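Local coordinates for protein SalCYP truncation (Salinispora tropica, PDB 7ABB) that binds heme c in the core of a cytochrome P450-type fold, at residues 277-282 / 375-380. Numbering follows the deposited sequence.
With HEC (heme c), chain B.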
# COMPACT_ATOMS: atom_id res chain seq x y z
N ARG A 277 -9.49 -5.36 -1.91
CA ARG A 277 -9.42 -6.82 -1.82
C ARG A 277 -8.83 -7.42 -3.09
O ARG A 277 -7.86 -8.18 -3.03
CB ARG A 277 -10.82 -7.39 -1.57
CG ARG A 277 -10.81 -8.90 -1.42
CD ARG A 277 -12.19 -9.57 -1.40
NE ARG A 277 -12.89 -9.51 -2.70
CZ ARG A 277 -12.69 -10.37 -3.69
NH1 ARG A 277 -11.81 -11.35 -3.56
NH2 ARG A 277 -13.37 -10.23 -4.84
N VAL A 278 -9.42 -7.09 -4.24
CA VAL A 278 -9.12 -7.79 -5.48
C VAL A 278 -7.69 -7.52 -5.94
O VAL A 278 -7.03 -8.39 -6.53
CB VAL A 278 -10.15 -7.35 -6.54
CG1 VAL A 278 -9.63 -7.52 -7.97
CG2 VAL A 278 -11.44 -8.10 -6.29
N ASN A 279 -7.19 -6.30 -5.71
CA ASN A 279 -5.89 -5.88 -6.24
C ASN A 279 -4.76 -5.99 -5.20
O ASN A 279 -3.66 -5.47 -5.44
CB ASN A 279 -6.03 -4.47 -6.80
CG ASN A 279 -6.90 -4.46 -8.01
OD1 ASN A 279 -6.75 -5.35 -8.85
ND2 ASN A 279 -7.81 -3.49 -8.13
N SER A 280 -4.98 -6.72 -4.11
CA SER A 280 -3.94 -6.95 -3.14
C SER A 280 -2.80 -7.79 -3.70
O SER A 280 -3.02 -8.78 -4.42
CB SER A 280 -4.52 -7.64 -1.91
OG SER A 280 -5.32 -6.76 -1.17
N CYS A 281 -1.57 -7.43 -3.33
CA CYS A 281 -0.41 -8.11 -3.89
C CYS A 281 0.79 -8.16 -2.94
O CYS A 281 1.78 -8.82 -3.25
CB CYS A 281 -0.01 -7.45 -5.20
SG CYS A 281 0.28 -5.69 -5.07
N MET A 282 0.72 -7.48 -1.80
CA MET A 282 1.85 -7.58 -0.88
C MET A 282 1.93 -8.97 -0.27
O MET A 282 0.95 -9.70 -0.16
CB MET A 282 1.73 -6.55 0.24
CG MET A 282 1.91 -5.16 -0.26
SD MET A 282 1.49 -3.89 0.95
CE MET A 282 2.69 -4.20 2.22
N PRO A 375 -6.39 -6.85 -19.90
CA PRO A 375 -5.17 -6.15 -19.51
C PRO A 375 -4.46 -6.89 -18.40
O PRO A 375 -5.07 -7.74 -17.73
CB PRO A 375 -5.69 -4.79 -19.03
CG PRO A 375 -7.03 -5.09 -18.49
CD PRO A 375 -7.59 -6.22 -19.34
N PRO A 376 -3.18 -6.61 -18.19
CA PRO A 376 -2.43 -7.30 -17.13
C PRO A 376 -2.61 -6.64 -15.78
O PRO A 376 -2.94 -5.46 -15.67
CB PRO A 376 -0.98 -7.17 -17.61
CG PRO A 376 -0.95 -5.83 -18.28
CD PRO A 376 -2.32 -5.67 -18.94
N PHE A 377 -2.37 -7.42 -14.73
CA PHE A 377 -2.28 -6.82 -13.41
C PHE A 377 -1.08 -5.87 -13.38
O PHE A 377 0.01 -6.23 -13.86
CB PHE A 377 -2.13 -7.93 -12.34
CG PHE A 377 -2.04 -7.39 -10.93
CD1 PHE A 377 -3.17 -6.94 -10.27
CD2 PHE A 377 -0.82 -7.29 -10.29
CE1 PHE A 377 -3.10 -6.42 -8.98
CE2 PHE A 377 -0.74 -6.78 -8.97
CZ PHE A 377 -1.88 -6.34 -8.34
N LEU A 378 -1.28 -4.67 -12.82
CA LEU A 378 -0.29 -3.60 -12.87
C LEU A 378 0.57 -3.63 -11.62
O LEU A 378 0.04 -3.56 -10.52
CB LEU A 378 -0.97 -2.24 -13.00
CG LEU A 378 -1.91 -2.13 -14.21
CD1 LEU A 378 -2.65 -0.82 -14.16
CD2 LEU A 378 -1.13 -2.28 -15.50
N ARG A 379 1.88 -3.76 -11.80
CA ARG A 379 2.84 -3.78 -10.71
C ARG A 379 4.21 -3.42 -11.27
O ARG A 379 4.43 -3.48 -12.48
CB ARG A 379 2.89 -5.15 -10.03
CG ARG A 379 3.25 -6.27 -10.98
CD ARG A 379 3.00 -7.67 -10.40
NE ARG A 379 4.05 -8.09 -9.48
CZ ARG A 379 5.03 -8.94 -9.77
NH1 ARG A 379 5.13 -9.49 -10.98
NH2 ARG A 379 5.93 -9.24 -8.84
N ASN A 380 5.12 -3.03 -10.38
CA ASN A 380 6.51 -2.74 -10.78
C ASN A 380 6.48 -1.66 -11.86
O ASN A 380 5.84 -0.61 -11.65
CB ASN A 380 7.18 -4.04 -11.20
CG ASN A 380 7.24 -5.05 -10.07
OD1 ASN A 380 7.37 -4.67 -8.91
ND2 ASN A 380 7.14 -6.33 -10.40
FE HEC B . 0.73 0.78 4.50
CHA HEC B . 2.14 -1.23 6.91
CHB HEC B . -0.53 -2.03 2.99
CHC HEC B . -0.72 2.76 2.11
CHD HEC B . 2.28 3.52 5.79
NA HEC B . 0.81 -1.20 4.87
C1A HEC B . 1.40 -1.85 5.95
C2A HEC B . 1.16 -3.28 5.91
C3A HEC B . 0.41 -3.48 4.81
C4A HEC B . 0.18 -2.21 4.16
CMA HEC B . -0.13 -4.81 4.27
CAA HEC B . 1.64 -4.35 6.95
CBA HEC B . 3.02 -4.93 6.66
CGA HEC B . 3.36 -5.99 7.70
O1A HEC B . 4.53 -6.44 7.62
O2A HEC B . 2.48 -6.33 8.53
NB HEC B . -0.35 0.44 2.84
C1B HEC B . -0.81 -0.79 2.41
C2B HEC B . -1.65 -0.57 1.27
C3B HEC B . -1.72 0.76 1.05
C4B HEC B . -0.90 1.41 2.01
CMB HEC B . -2.34 -1.74 0.54
CAB HEC B . -2.42 1.60 0.00
CBB HEC B . -3.49 0.92 -0.79
NC HEC B . 0.80 2.76 4.03
C1C HEC B . 0.05 3.38 3.06
C2C HEC B . 0.23 4.80 3.17
C3C HEC B . 1.06 5.05 4.20
C4C HEC B . 1.44 3.76 4.73
CMC HEC B . -0.47 5.81 2.25
CAC HEC B . 1.63 6.36 4.75
CBC HEC B . 0.92 7.68 4.45
ND HEC B . 1.98 1.07 6.03
C1D HEC B . 2.49 2.32 6.38
C2D HEC B . 3.32 2.14 7.53
C3D HEC B . 3.30 0.70 7.90
C4D HEC B . 2.42 0.10 6.92
CMD HEC B . 4.09 3.26 8.25
CAD HEC B . 4.03 -0.00 9.06
CBD HEC B . 3.09 -0.03 10.24
CGD HEC B . 3.72 -0.80 11.38
O1D HEC B . 3.23 -0.70 12.52
O2D HEC B . 4.71 -1.51 11.12
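The backbone carbonyl oxygen of Asn-279 lies at the edge of the Phe-377 ring, near its plane, with O 3.5 Å from CZ. The ring's C-H edge carries a slight positive charge, so it suits a carbonyl oxygen better than the electron-rich face would. The side chain of Asn-279 adds a van der Waals contact, not a hydrogen bond: OD1 lies 3.8 Å from CE1 of Phe-377, and the amide plane is tilted 38° to the ring. Cys-281 meets the same end of the phenylalanine. Its CB is 3.8 Å from Phe-377 CZ, on an oblique line, while SG stands at the ring edge, 5.2 Å from the centroid of the Phe-377 ring, in a sulfur-aromatic contact. A small side chain with a polarisable sulfur suits this place, where CB and SG can both lie against one corner of the ring. With CG anti to the backbone N (chi1 -180°), the ring of Phe-377 extends from its own chain to the turn at 279-281; a long, flat, apolar side chain suits this bridging place.

Asn-279, short and polar, suits the point where the chain leaves helix 268-278, the K helix of the P450 fold. That helix bears the family's ExxR motif, in which Arg-277 forms a salt bridge with Glu-274. Across the contact, 375-380 belongs to the loop leading to strand 385-387. Asn-246 of helix 238-253 touches both Asn-279 and Phe-377, and its OD1 accepts a hydrogen bond from Leu-378 N; Pro-19 packs against both Cys-281 and Phe-377. One residue beyond the cysteine, the flexible thioether of Met-282 reaches the heme c, its SD 3.4 Å from the porphyrin carbon CHB.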